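Local coordinates for protein SAM-dependent O-methyltransferase (Leptospira interrogans, PDB 2HNK) that probably transfers a methyl group from S-adenosylmethionine to a hydroxyl oxygen of an acceptor, and is seen here with S-adenosylhomocysteine bound, at residues Glu158-Tyr163 / Arg202-Leu207; Leu176-Asn181 / Asp223-Val228; Arg63-Gly68 / Ser146-Phe151. All coordinates share one frame; numbering follows the deposited sequence.

Interaction 1 (Glu158-Tyr163 / Arg202-Leu207). With SAH (S-adenosyl-L-homocysteine), chain O.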
loop_
_atom_site.group_PDB
_atom_site.type_symbol
_atom_site.label_atom_id
_atom_site.label_comp_id
_atom_site.label_asym_id
_atom_site.label_seq_id
_atom_site.Cartn_x
_atom_site.Cartn_y
_atom_site.Cartn_z
ATOM N N GLU C 158 -15.911 3.965 17.728
ATOM C CA GLU C 158 -16.930 3.061 18.274
ATOM C C GLU C 158 -17.951 2.667 17.211
ATOM O O GLU C 158 -18.584 1.609 17.316
ATOM C CB GLU C 158 -17.629 3.692 19.474
ATOM C CG GLU C 158 -18.511 4.861 19.110
ATOM C CD GLU C 158 -18.994 5.620 20.315
ATOM O OE1 GLU C 158 -18.338 5.534 21.384
ATOM O OE2 GLU C 158 -20.026 6.318 20.184
ATOM N N ASN C 159 -18.080 3.508 16.182
ATOM C CA ASN C 159 -18.977 3.246 15.062
ATOM C C ASN C 159 -18.379 2.549 13.841
ATOM O O ASN C 159 -19.083 2.367 12.845
ATOM C CB ASN C 159 -19.700 4.528 14.641
ATOM C CG ASN C 159 -21.062 4.675 15.314
ATOM O OD1 ASN C 159 -21.709 3.682 15.646
ATOM N ND2 ASN C 159 -21.501 5.910 15.509
ATOM N N TYR C 160 -17.101 2.155 13.914
ATOM C CA TYR C 160 -16.425 1.472 12.800
ATOM C C TYR C 160 -17.189 0.235 12.298
ATOM O O TYR C 160 -17.382 0.096 11.084
ATOM C CB TYR C 160 -14.987 1.082 13.171
ATOM C CG TYR C 160 -13.891 2.088 12.860
ATOM C CD1 TYR C 160 -14.119 3.465 12.919
ATOM C CD2 TYR C 160 -12.594 1.648 12.542
ATOM C CE1 TYR C 160 -13.093 4.384 12.637
ATOM C CE2 TYR C 160 -11.559 2.555 12.271
ATOM C CZ TYR C 160 -11.813 3.917 12.323
ATOM O OH TYR C 160 -10.798 4.802 12.062
ATOM N N PRO C 161 -17.621 -0.672 13.214
ATOM C CA PRO C 161 -18.416 -1.812 12.726
ATOM C C PRO C 161 -19.751 -1.432 12.067
ATOM O O PRO C 161 -20.288 -2.222 11.304
ATOM C CB PRO C 161 -18.639 -2.672 13.983
ATOM C CG PRO C 161 -18.385 -1.778 15.133
ATOM C CD PRO C 161 -17.411 -0.737 14.675
ATOM N N ASN C 162 -20.269 -0.237 12.331
ATOM C CA ASN C 162 -21.484 0.220 11.656
ATOM C C ASN C 162 -21.234 0.881 10.303
ATOM O O ASN C 162 -22.089 0.822 9.411
ATOM C CB ASN C 162 -22.291 1.145 12.570
ATOM C CG ASN C 162 -22.670 0.473 13.878
ATOM O OD1 ASN C 162 -23.115 -0.673 13.888
ATOM N ND2 ASN C 162 -22.468 1.171 14.985
ATOM N N TYR C 163 -20.066 1.510 10.146
ATOM C CA TYR C 163 -19.691 2.087 8.858
ATOM C C TYR C 163 -19.431 0.989 7.828
ATOM O O TYR C 163 -19.791 1.123 6.653
ATOM C CB TYR C 163 -18.474 3.012 9.004
ATOM C CG TYR C 163 -18.768 4.272 9.794
ATOM C CD1 TYR C 163 -19.755 5.162 9.368
ATOM C CD2 TYR C 163 -18.064 4.578 10.967
ATOM C CE1 TYR C 163 -20.040 6.322 10.081
ATOM C CE2 TYR C 163 -18.336 5.749 11.690
ATOM C CZ TYR C 163 -19.337 6.607 11.239
ATOM O OH TYR C 163 -19.653 7.760 11.924
ATOM N N ARG C 202 -11.786 -3.276 17.467
ATOM C CA ARG C 202 -11.648 -4.741 17.561
ATOM C C ARG C 202 -12.707 -5.483 16.760
ATOM O O ARG C 202 -12.388 -6.412 16.012
ATOM C CB ARG C 202 -11.725 -5.229 19.010
ATOM C CG ARG C 202 -10.448 -5.116 19.806
ATOM C CD ARG C 202 -10.459 -6.085 20.993
ATOM N NE ARG C 202 -9.512 -5.650 22.022
ATOM C CZ ARG C 202 -9.845 -4.973 23.121
ATOM N NH1 ARG C 202 -11.108 -4.661 23.371
ATOM N NH2 ARG C 202 -8.911 -4.613 23.982
ATOM N N LYS C 203 -13.965 -5.080 16.945
ATOM C CA LYS C 203 -15.102 -5.639 16.213
ATOM C C LYS C 203 -14.963 -5.433 14.711
ATOM O O LYS C 203 -15.262 -6.330 13.924
ATOM C CB LYS C 203 -16.404 -4.986 16.679
ATOM C CG LYS C 203 -16.931 -5.481 18.008
ATOM C CD LYS C 203 -18.316 -4.910 18.247
ATOM C CE LYS C 203 -19.281 -5.976 18.733
ATOM N NZ LYS C 203 -20.649 -5.729 18.176
ATOM N N PHE C 204 -14.538 -4.234 14.323
ATOM C CA PHE C 204 -14.261 -3.927 12.919
ATOM C C PHE C 204 -13.181 -4.857 12.362
ATOM O O PHE C 204 -13.392 -5.489 11.327
ATOM C CB PHE C 204 -13.867 -2.454 12.758
ATOM C CG PHE C 204 -13.407 -2.091 11.374
ATOM C CD1 PHE C 204 -14.328 -1.705 10.400
ATOM C CD2 PHE C 204 -12.054 -2.129 11.043
ATOM C CE1 PHE C 204 -13.917 -1.368 9.119
ATOM C CE2 PHE C 204 -11.621 -1.791 9.755
ATOM C CZ PHE C 204 -12.558 -1.405 8.788
ATOM N N ASN C 205 -12.041 -4.957 13.048
ATOM C CA ASN C 205 -10.944 -5.822 12.582
ATOM C C ASN C 205 -11.399 -7.265 12.422
ATOM O O ASN C 205 -11.016 -7.948 11.477
ATOM C CB ASN C 205 -9.718 -5.741 13.499
ATOM C CG ASN C 205 -9.032 -4.378 13.451
ATOM O OD1 ASN C 205 -9.262 -3.582 12.536
ATOM N ND2 ASN C 205 -8.187 -4.107 14.436
ATOM N N GLU C 206 -12.247 -7.697 13.350
ATOM C CA GLU C 206 -12.802 -9.043 13.391
ATOM C C GLU C 206 -13.749 -9.281 12.205
ATOM O O GLU C 206 -13.640 -10.301 11.528
ATOM C CB GLU C 206 -13.513 -9.223 14.737
ATOM C CG GLU C 206 -14.082 -10.593 15.049
ATOM C CD GLU C 206 -14.694 -10.656 16.470
ATOM O OE1 GLU C 206 -15.696 -9.924 16.758
ATOM O OE2 GLU C 206 -14.155 -11.447 17.293
ATOM N N LEU C 207 -14.657 -8.334 11.955
ATOM C CA LEU C 207 -15.573 -8.395 10.804
ATOM C C LEU C 207 -14.825 -8.534 9.477
ATOM O O LEU C 207 -15.167 -9.371 8.640
ATOM C CB LEU C 207 -16.449 -7.137 10.736
ATOM C CG LEU C 207 -17.734 -7.046 11.557
ATOM C CD1 LEU C 207 -18.274 -5.610 11.540
ATOM C CD2 LEU C 207 -18.788 -8.041 11.036
HETATM N N SAH O . -8.677 12.474 8.402
HETATM C CA SAH O . -8.288 13.520 9.398
HETATM C CB SAH O . -8.425 12.970 10.818
HETATM C CG SAH O . -9.859 12.610 11.214
HETATM S SD SAH O . -10.105 12.908 12.978
HETATM C C SAH O . -6.890 14.114 9.162
HETATM O O SAH O . -6.482 15.070 9.829
HETATM O OXT SAH O . -6.135 13.663 8.302
HETATM C "C5'" SAH O . -11.844 12.398 12.979
HETATM C "C4'" SAH O . -12.836 13.448 12.490
HETATM O "O4'" SAH O . -14.091 12.826 12.306
HETATM C "C3'" SAH O . -13.044 14.580 13.481
HETATM O "O3'" SAH O . -12.843 15.803 12.813
HETATM C "C2'" SAH O . -14.489 14.489 13.931
HETATM O "O2'" SAH O . -15.080 15.772 13.978
HETATM C "C1'" SAH O . -15.125 13.626 12.846
HETATM N N9 SAH O . -16.258 12.802 13.323
HETATM C C8 SAH O . -16.489 12.296 14.583
HETATM N N7 SAH O . -17.658 11.608 14.569
HETATM C C5 SAH O . -18.177 11.661 13.318
HETATM C C6 SAH O . -19.336 11.141 12.741
HETATM N N6 SAH O . -20.194 10.427 13.459
HETATM N N1 SAH O . -19.602 11.379 11.405
HETATM C C2 SAH O . -18.723 12.121 10.636
HETATM N N3 SAH O . -17.575 12.634 11.211
HETATM C C4 SAH O . -17.308 12.412 12.528
#
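Tyr160 and Phe204 form the aromatic part of the contact between the first turn of helix 160-170 and the middle of helix 196-210. They make a T-shaped pair, the edge of the tyrosine directed at the face of the phenylalanine, with centroids 5.4 Å apart and ring planes at 72°. The touching edge is led by Tyr160 CD2, which stands above the Phe204 plane toward the rim of the ring and comes within 4.0 Å of Phe204 CG. With CG anti to the backbone N (chi1 173°) the Phe204 ring is placed beside Tyr160, and chi2 of 87° sets how its face is turned.

Aliphatic contacts fill in beside the rings. CB of Tyr160 lies 3.7 Å from CB of Phe204, and the Pro161 ring lies against Lys203 and Leu207, one turn apart: Pro161 CB meets Leu207 CD1 at 3.8 Å, and the proline and lysine side chains cross at about a right angle, Pro161 CG 4.1 Å from Lys203 CB. Lys203 takes part through CB, and the far end of its chain leads away.

The polar bonds of segment 158-163 lie beside this apolar interface. Asn162 ND2 donates to Asn159 OD1 over 2.7 Å, the acceptor lying in the amide plane of Asn162, and so ties the 3-10 turn to the start of helix 160-170. The ring end of Tyr163 leads away from the other helix; its OH comes within 3.1 Å of N6 of the bound S-adenosylhomocysteine, at the adenine end of the pocket, and is hydrogen-bonded to Asp156.

Both helices rest on the central sheet: Tyr160 and Phe204 pack on Leu153 of strand 148-153, and Phe204 continues onto Leu177 and Ala179 of strand 175-180. Helix 121-130 borders Tyr163, and Asn205 is hydrogen-bonded to Tyr15 of the second subunit.

Interaction 2 (Leu176-Asn181 / Asp223-Val228)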
loop_
_atom_site.group_PDB
_atom_site.type_symbol
_atom_site.label_atom_id
_atom_site.label_comp_id
_atom_site.label_asym_id
_atom_site.label_seq_id
_atom_site.Cartn_x
_atom_site.Cartn_y
_atom_site.Cartn_z
ATOM N N LEU C 176 -11.545 -0.212 -2.786
ATOM C CA LEU C 176 -10.656 -0.245 -1.634
ATOM C C LEU C 176 -11.169 0.564 -0.438
ATOM O O LEU C 176 -11.547 1.732 -0.567
ATOM C CB LEU C 176 -9.252 0.252 -2.035
ATOM C CG LEU C 176 -8.117 0.276 -0.995
ATOM C CD1 LEU C 176 -7.776 -1.118 -0.473
ATOM C CD2 LEU C 176 -6.874 0.945 -1.569
ATOM N N LEU C 177 -11.173 -0.075 0.726
ATOM C CA LEU C 177 -11.359 0.628 1.988
ATOM C C LEU C 177 -10.002 0.771 2.660
ATOM O O LEU C 177 -9.286 -0.203 2.856
ATOM C CB LEU C 177 -12.339 -0.113 2.910
ATOM C CG LEU C 177 -12.345 0.210 4.421
ATOM C CD1 LEU C 177 -12.705 1.666 4.707
ATOM C CD2 LEU C 177 -13.291 -0.733 5.186
ATOM N N ILE C 178 -9.653 2.001 2.992
ATOM C CA ILE C 178 -8.465 2.267 3.780
ATOM C C ILE C 178 -8.933 2.674 5.173
ATOM O O ILE C 178 -9.585 3.697 5.339
ATOM C CB ILE C 178 -7.576 3.373 3.131
ATOM C CG1 ILE C 178 -7.262 3.025 1.660
ATOM C CG2 ILE C 178 -6.306 3.570 3.942
ATOM C CD1 ILE C 178 -6.381 4.040 0.944
ATOM N N ALA C 179 -8.624 1.856 6.165
ATOM C CA ALA C 179 -9.089 2.108 7.522
ATOM C C ALA C 179 -7.964 2.556 8.445
ATOM O O ALA C 179 -6.945 1.875 8.583
ATOM C CB ALA C 179 -9.813 0.875 8.085
ATOM N N ASP C 180 -8.164 3.705 9.072
ATOM C CA ASP C 180 -7.184 4.299 9.977
ATOM C C ASP C 180 -7.366 3.852 11.440
ATOM O O ASP C 180 -8.468 3.480 11.845
ATOM C CB ASP C 180 -7.262 5.830 9.882
ATOM C CG ASP C 180 -5.953 6.508 10.263
ATOM O OD1 ASP C 180 -4.888 6.017 9.816
ATOM O OD2 ASP C 180 -5.990 7.523 11.010
ATOM N N ASN C 181 -6.277 3.904 12.221
ATOM C CA ASN C 181 -6.305 3.665 13.680
ATOM C C ASN C 181 -6.650 2.239 14.112
ATOM O O ASN C 181 -7.093 2.022 15.244
ATOM C CB ASN C 181 -7.253 4.650 14.393
ATOM C CG ASN C 181 -6.788 6.091 14.305
ATOM O OD1 ASN C 181 -7.383 6.906 13.598
ATOM N ND2 ASN C 181 -5.726 6.412 15.020
ATOM N N ASP C 223 -0.793 4.476 13.181
ATOM C CA ASP C 223 -1.489 3.763 14.256
ATOM C C ASP C 223 -2.192 2.502 13.733
ATOM O O ASP C 223 -3.231 2.078 14.264
ATOM C CB ASP C 223 -2.491 4.712 14.928
ATOM C CG ASP C 223 -3.058 4.157 16.229
ATOM O OD1 ASP C 223 -2.314 3.505 16.996
ATOM O OD2 ASP C 223 -4.256 4.375 16.472
ATOM N N GLY C 224 -1.611 1.903 12.690
ATOM C CA GLY C 224 -2.210 0.776 11.981
ATOM C C GLY C 224 -3.084 1.282 10.852
ATOM O O GLY C 224 -3.925 2.158 11.048
ATOM N N VAL C 225 -2.861 0.752 9.652
ATOM C CA VAL C 225 -3.705 1.081 8.502
ATOM C C VAL C 225 -4.084 -0.211 7.780
ATOM O O VAL C 225 -3.207 -0.943 7.301
ATOM C CB VAL C 225 -3.017 2.069 7.520
ATOM C CG1 VAL C 225 -3.947 2.394 6.370
ATOM C CG2 VAL C 225 -2.595 3.367 8.224
ATOM N N SER C 226 -5.385 -0.495 7.722
ATOM C CA SER C 226 -5.880 -1.677 7.038
ATOM C C SER C 226 -6.252 -1.365 5.621
ATOM O O SER C 226 -6.986 -0.414 5.354
ATOM C CB SER C 226 -7.084 -2.287 7.754
ATOM O OG SER C 226 -6.651 -3.092 8.826
ATOM N N LEU C 227 -5.727 -2.176 4.713
ATOM C CA LEU C 227 -6.099 -2.112 3.311
ATOM C C LEU C 227 -7.105 -3.221 3.096
ATOM O O LEU C 227 -6.763 -4.400 3.191
ATOM C CB LEU C 227 -4.863 -2.293 2.426
ATOM C CG LEU C 227 -3.749 -1.256 2.650
ATOM C CD1 LEU C 227 -2.572 -1.499 1.727
ATOM C CD2 LEU C 227 -4.285 0.178 2.498
ATOM N N VAL C 228 -8.352 -2.832 2.855
ATOM C CA VAL C 228 -9.460 -3.780 2.730
ATOM C C VAL C 228 -10.059 -3.703 1.324
ATOM O O VAL C 228 -10.788 -2.760 0.987
ATOM C CB VAL C 228 -10.563 -3.528 3.799
ATOM C CG1 VAL C 228 -11.635 -4.594 3.738
ATOM C CG2 VAL C 228 -9.974 -3.463 5.194
HETATM O O HOH W 1 -3.315 4.774 11.603
#
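Leu177 and Val228 begin the antiparallel pairing that joins strand 175-180, the last of the parallel strands, to strand 225-230 of the C-terminal hairpin in the mixed sheet of this Rossmann-like methyltransferase fold. Two hydrogen-bonded pairs carry the ladder. Leu177 N gives a nearly straight bond of 2.7 Å to Val228 O, returned from Val228 N to Leu177 O; one step on, Ala179 N donates to Ser226 O at 2.9 Å, and Ser226 N closes the pair on Ala179 O.

On the face bearing Leu177 and Ala179, the Leu177 and Val228 side chains run side by side, their CB atoms 4.0 Å apart. On the other face the closer contact is diagonal, Ile178 CG2 to Val225 CG1 at 3.6 Å, and the directly paired Leu227 is met more distantly. Val225 CG1 sits anti to its backbone N (chi1 -179°), which turns it to Ile178.

Beyond the ladder the grip becomes polar. Asn181 ND2 donates to the anti lone pair of Asp223 OD2 (2.9 Å, 173° at the hydrogen), with amide and carboxylate planes 65° apart. The second carboxylate oxygen, OD1, is held by Asp185 N. A water bridges the two segments beside this pair, donating to Asp180 OD1 (2.7 Å) and Gly224 O while accepting from Asp223 N.

Strand 148-153 flanks this pairing on one side and strand 214-219 on the other. Helix 196-210 lies over the Leu177 and Ala179 face through Phe204, helix 46-59 over the face of Ile178 and Leu227, and Phe51 of the second subunit also packs on Leu227.

Interaction 3 (Arg63-Gly68 / Ser146-Phe151). With SAH (S-adenosyl-L-homocysteine), chain O.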
loop_
_atom_site.group_PDB
_atom_site.type_symbol
_atom_site.label_atom_id
_atom_site.label_comp_id
_atom_site.label_asym_id
_atom_site.label_seq_id
_atom_site.Cartn_x
_atom_site.Cartn_y
_atom_site.Cartn_z
ATOM N N ARG C 63 -13.445 8.239 -7.642
ATOM C CA ARG C 63 -14.455 8.663 -6.677
ATOM C C ARG C 63 -14.112 8.156 -5.291
ATOM O O ARG C 63 -14.164 6.953 -5.032
ATOM C CB ARG C 63 -15.858 8.188 -7.088
ATOM C CG ARG C 63 -16.402 8.817 -8.380
ATOM C CD ARG C 63 -16.478 10.348 -8.288
ATOM N NE ARG C 63 -17.017 10.940 -9.512
ATOM C CZ ARG C 63 -16.281 11.402 -10.520
ATOM N NH1 ARG C 63 -14.952 11.376 -10.467
ATOM N NH2 ARG C 63 -16.883 11.912 -11.589
ATOM N N ILE C 64 -13.769 9.088 -4.406
ATOM C CA ILE C 64 -13.353 8.764 -3.041
ATOM C C ILE C 64 -14.351 9.314 -2.016
ATOM O O ILE C 64 -14.893 10.400 -2.199
ATOM C CB ILE C 64 -11.931 9.330 -2.739
ATOM C CG1 ILE C 64 -10.893 8.721 -3.698
ATOM C CG2 ILE C 64 -11.547 9.100 -1.268
ATOM C CD1 ILE C 64 -9.499 9.278 -3.539
ATOM N N ILE C 65 -14.592 8.564 -0.944
ATOM C CA ILE C 65 -15.293 9.117 0.218
ATOM C C ILE C 65 -14.424 9.011 1.462
ATOM O O ILE C 65 -13.980 7.926 1.825
ATOM C CB ILE C 65 -16.668 8.458 0.481
ATOM C CG1 ILE C 65 -17.611 8.667 -0.707
ATOM C CG2 ILE C 65 -17.301 9.013 1.773
ATOM C CD1 ILE C 65 -18.938 7.930 -0.570
ATOM N N GLU C 66 -14.190 10.155 2.101
ATOM C CA GLU C 66 -13.498 10.209 3.373
ATOM C C GLU C 66 -14.513 10.379 4.499
ATOM O O GLU C 66 -15.279 11.341 4.509
ATOM C CB GLU C 66 -12.472 11.351 3.376
ATOM C CG GLU C 66 -11.841 11.619 4.737
ATOM C CD GLU C 66 -10.716 12.619 4.662
ATOM O OE1 GLU C 66 -10.945 13.823 4.940
ATOM O OE2 GLU C 66 -9.604 12.205 4.292
ATOM N N ILE C 67 -14.507 9.430 5.436
ATOM C CA ILE C 67 -15.365 9.474 6.613
ATOM C C ILE C 67 -14.523 9.962 7.791
ATOM O O ILE C 67 -13.785 9.177 8.418
ATOM C CB ILE C 67 -15.984 8.084 6.950
ATOM C CG1 ILE C 67 -16.675 7.452 5.726
ATOM C CG2 ILE C 67 -16.980 8.201 8.101
ATOM C CD1 ILE C 67 -16.764 5.947 5.802
ATOM N N GLY C 68 -14.631 11.253 8.087
ATOM C CA GLY C 68 -13.820 11.874 9.126
ATOM C C GLY C 68 -12.696 12.684 8.522
ATOM O O GLY C 68 -11.671 12.135 8.085
ATOM N N SER C 146 -22.576 0.481 -5.152
ATOM C CA SER C 146 -21.502 0.209 -6.115
ATOM C C SER C 146 -21.067 1.421 -6.926
ATOM O O SER C 146 -20.887 1.330 -8.136
ATOM C CB SER C 146 -21.901 -0.935 -7.055
ATOM O OG SER C 146 -21.798 -2.174 -6.380
ATOM N N SER C 147 -20.898 2.556 -6.266
ATOM C CA SER C 147 -20.560 3.786 -6.981
ATOM C C SER C 147 -19.183 4.370 -6.619
ATOM O O SER C 147 -18.698 5.276 -7.295
ATOM C CB SER C 147 -21.657 4.834 -6.751
ATOM O OG SER C 147 -21.844 5.087 -5.368
ATOM N N ILE C 148 -18.561 3.844 -5.562
ATOM C CA ILE C 148 -17.337 4.431 -5.010
ATOM C C ILE C 148 -16.092 3.578 -5.275
ATOM O O ILE C 148 -16.131 2.350 -5.184
ATOM C CB ILE C 148 -17.496 4.729 -3.484
ATOM C CG1 ILE C 148 -18.803 5.504 -3.215
ATOM C CG2 ILE C 148 -16.284 5.476 -2.929
ATOM C CD1 ILE C 148 -18.909 6.889 -3.901
ATOM N N ASP C 149 -14.988 4.243 -5.601
ATOM C CA ASP C 149 -13.725 3.550 -5.861
ATOM C C ASP C 149 -12.948 3.255 -4.589
ATOM O O ASP C 149 -12.388 2.164 -4.428
ATOM C CB ASP C 149 -12.851 4.387 -6.792
ATOM C CG ASP C 149 -13.479 4.589 -8.145
ATOM O OD1 ASP C 149 -14.082 3.636 -8.659
ATOM O OD2 ASP C 149 -13.355 5.690 -8.698
ATOM N N LEU C 150 -12.917 4.237 -3.691
ATOM C CA LEU C 150 -12.058 4.169 -2.525
ATOM C C LEU C 150 -12.675 4.883 -1.329
ATOM O O LEU C 150 -13.272 5.954 -1.467
ATOM C CB LEU C 150 -10.664 4.728 -2.857
ATOM C CG LEU C 150 -9.530 4.619 -1.834
ATOM C CD1 LEU C 150 -8.170 4.528 -2.530
ATOM C CD2 LEU C 150 -9.539 5.793 -0.863
ATOM N N PHE C 151 -12.526 4.267 -0.162
ATOM C CA PHE C 151 -12.949 4.855 1.096
ATOM C C PHE C 151 -11.777 5.066 2.029
ATOM O O PHE C 151 -10.888 4.222 2.108
ATOM C CB PHE C 151 -13.934 3.938 1.806
ATOM C CG PHE C 151 -15.361 4.249 1.531
ATOM C CD1 PHE C 151 -16.023 3.651 0.467
ATOM C CD2 PHE C 151 -16.060 5.125 2.353
ATOM C CE1 PHE C 151 -17.371 3.929 0.222
ATOM C CE2 PHE C 151 -17.407 5.401 2.123
ATOM C CZ PHE C 151 -18.058 4.810 1.054
HETATM N N SAH O . -8.677 12.474 8.402
HETATM C CA SAH O . -8.288 13.520 9.398
HETATM C CB SAH O . -8.425 12.970 10.818
HETATM C CG SAH O . -9.859 12.610 11.214
HETATM S SD SAH O . -10.105 12.908 12.978
HETATM C C SAH O . -6.890 14.114 9.162
HETATM O O SAH O . -6.482 15.070 9.829
HETATM O OXT SAH O . -6.135 13.663 8.302
HETATM C "C5'" SAH O . -11.844 12.398 12.979
HETATM C "C4'" SAH O . -12.836 13.448 12.490
HETATM O "O4'" SAH O . -14.091 12.826 12.306
HETATM C "C3'" SAH O . -13.044 14.580 13.481
HETATM O "O3'" SAH O . -12.843 15.803 12.813
HETATM C "C2'" SAH O . -14.489 14.489 13.931
HETATM O "O2'" SAH O . -15.080 15.772 13.978
HETATM C "C1'" SAH O . -15.125 13.626 12.846
HETATM N N9 SAH O . -16.258 12.802 13.323
HETATM C C8 SAH O . -16.489 12.296 14.583
HETATM N N7 SAH O . -17.658 11.608 14.569
HETATM C C5 SAH O . -18.177 11.661 13.318
HETATM C C6 SAH O . -19.336 11.141 12.741
HETATM N N6 SAH O . -20.194 10.427 13.459
HETATM N N1 SAH O . -19.602 11.379 11.405
HETATM C C2 SAH O . -18.723 12.121 10.636
HETATM N N3 SAH O . -17.575 12.634 11.211
HETATM C C4 SAH O . -17.308 12.412 12.528
#
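Ile65 lies alongside Phe151 in the dense part of this contact. Its CB stands over the phenylalanine face, 4.0 Å from the centroid and 30° off the ring normal, a CH-pi contact. Ile67 CD1 approaches the same ring obliquely, 3.6 Å from CD2. Ile148 crosses Ile65 at about a right angle, and their CD1 methyls are squeezed to 3.5 Å, closer than usual for two carbons. On the other face of the sheet, Ile64 CG2 and Leu150 CD2 meet less closely, at 3.9 Å.

Toward the N-terminal ends of the strands the packing gives way to a partly exposed polar edge. There the chain turns a corner at Asp149, and Arg63 O takes two donors, Asp149 N at 2.9 Å and the longer Leu150 N. Asp149 OD2 receives Arg63 N at 2.8 Å on its anti side, 28° out of the carboxylate plane, and also Lys62 N; its OD1 forms a salt bridge with Lys172. The Arg63 guanidinium turns away to the carbonyls of Phe141 and Asp85.

Leu150 N to Arg63 O and Ile65 N to Leu150 O frame the parallel pair of Ile64 and Leu150. At the far end, Gly68 O accepts from the amino N of S-adenosylhomocysteine over 3.0 Å. Adjacent central parallel strands, with the glycine loop after the first meeting the S-adenosyl ligand, are characteristic of the Rossmann-like class I methyltransferase fold.

In the fold
Interactions 2 and 3 belong to one seven-stranded sheet and lie about 13 Å apart between centres. They meet where strand 148-153 pairs with strand 175-180, so the order 63-67, 148-153, 175-180, 225-230 runs unbroken through both. Interaction 1 joins two helices packed over this sheet, with its centre about 12 Å from that of interaction 2 and about 17 Å from that of interaction 3. Along the chain, interaction 3 closes before the others open, whereas the segments of interactions 1 and 2 alternate, so the chain passes from helix layer to sheet twice. Interactions 1 and 3 touch S-adenosylhomocysteine at its adenine and amino-acid ends, while Tyr160 OH, hydrogen-bonded to Asp180 O, ties interaction 1 to interaction 2.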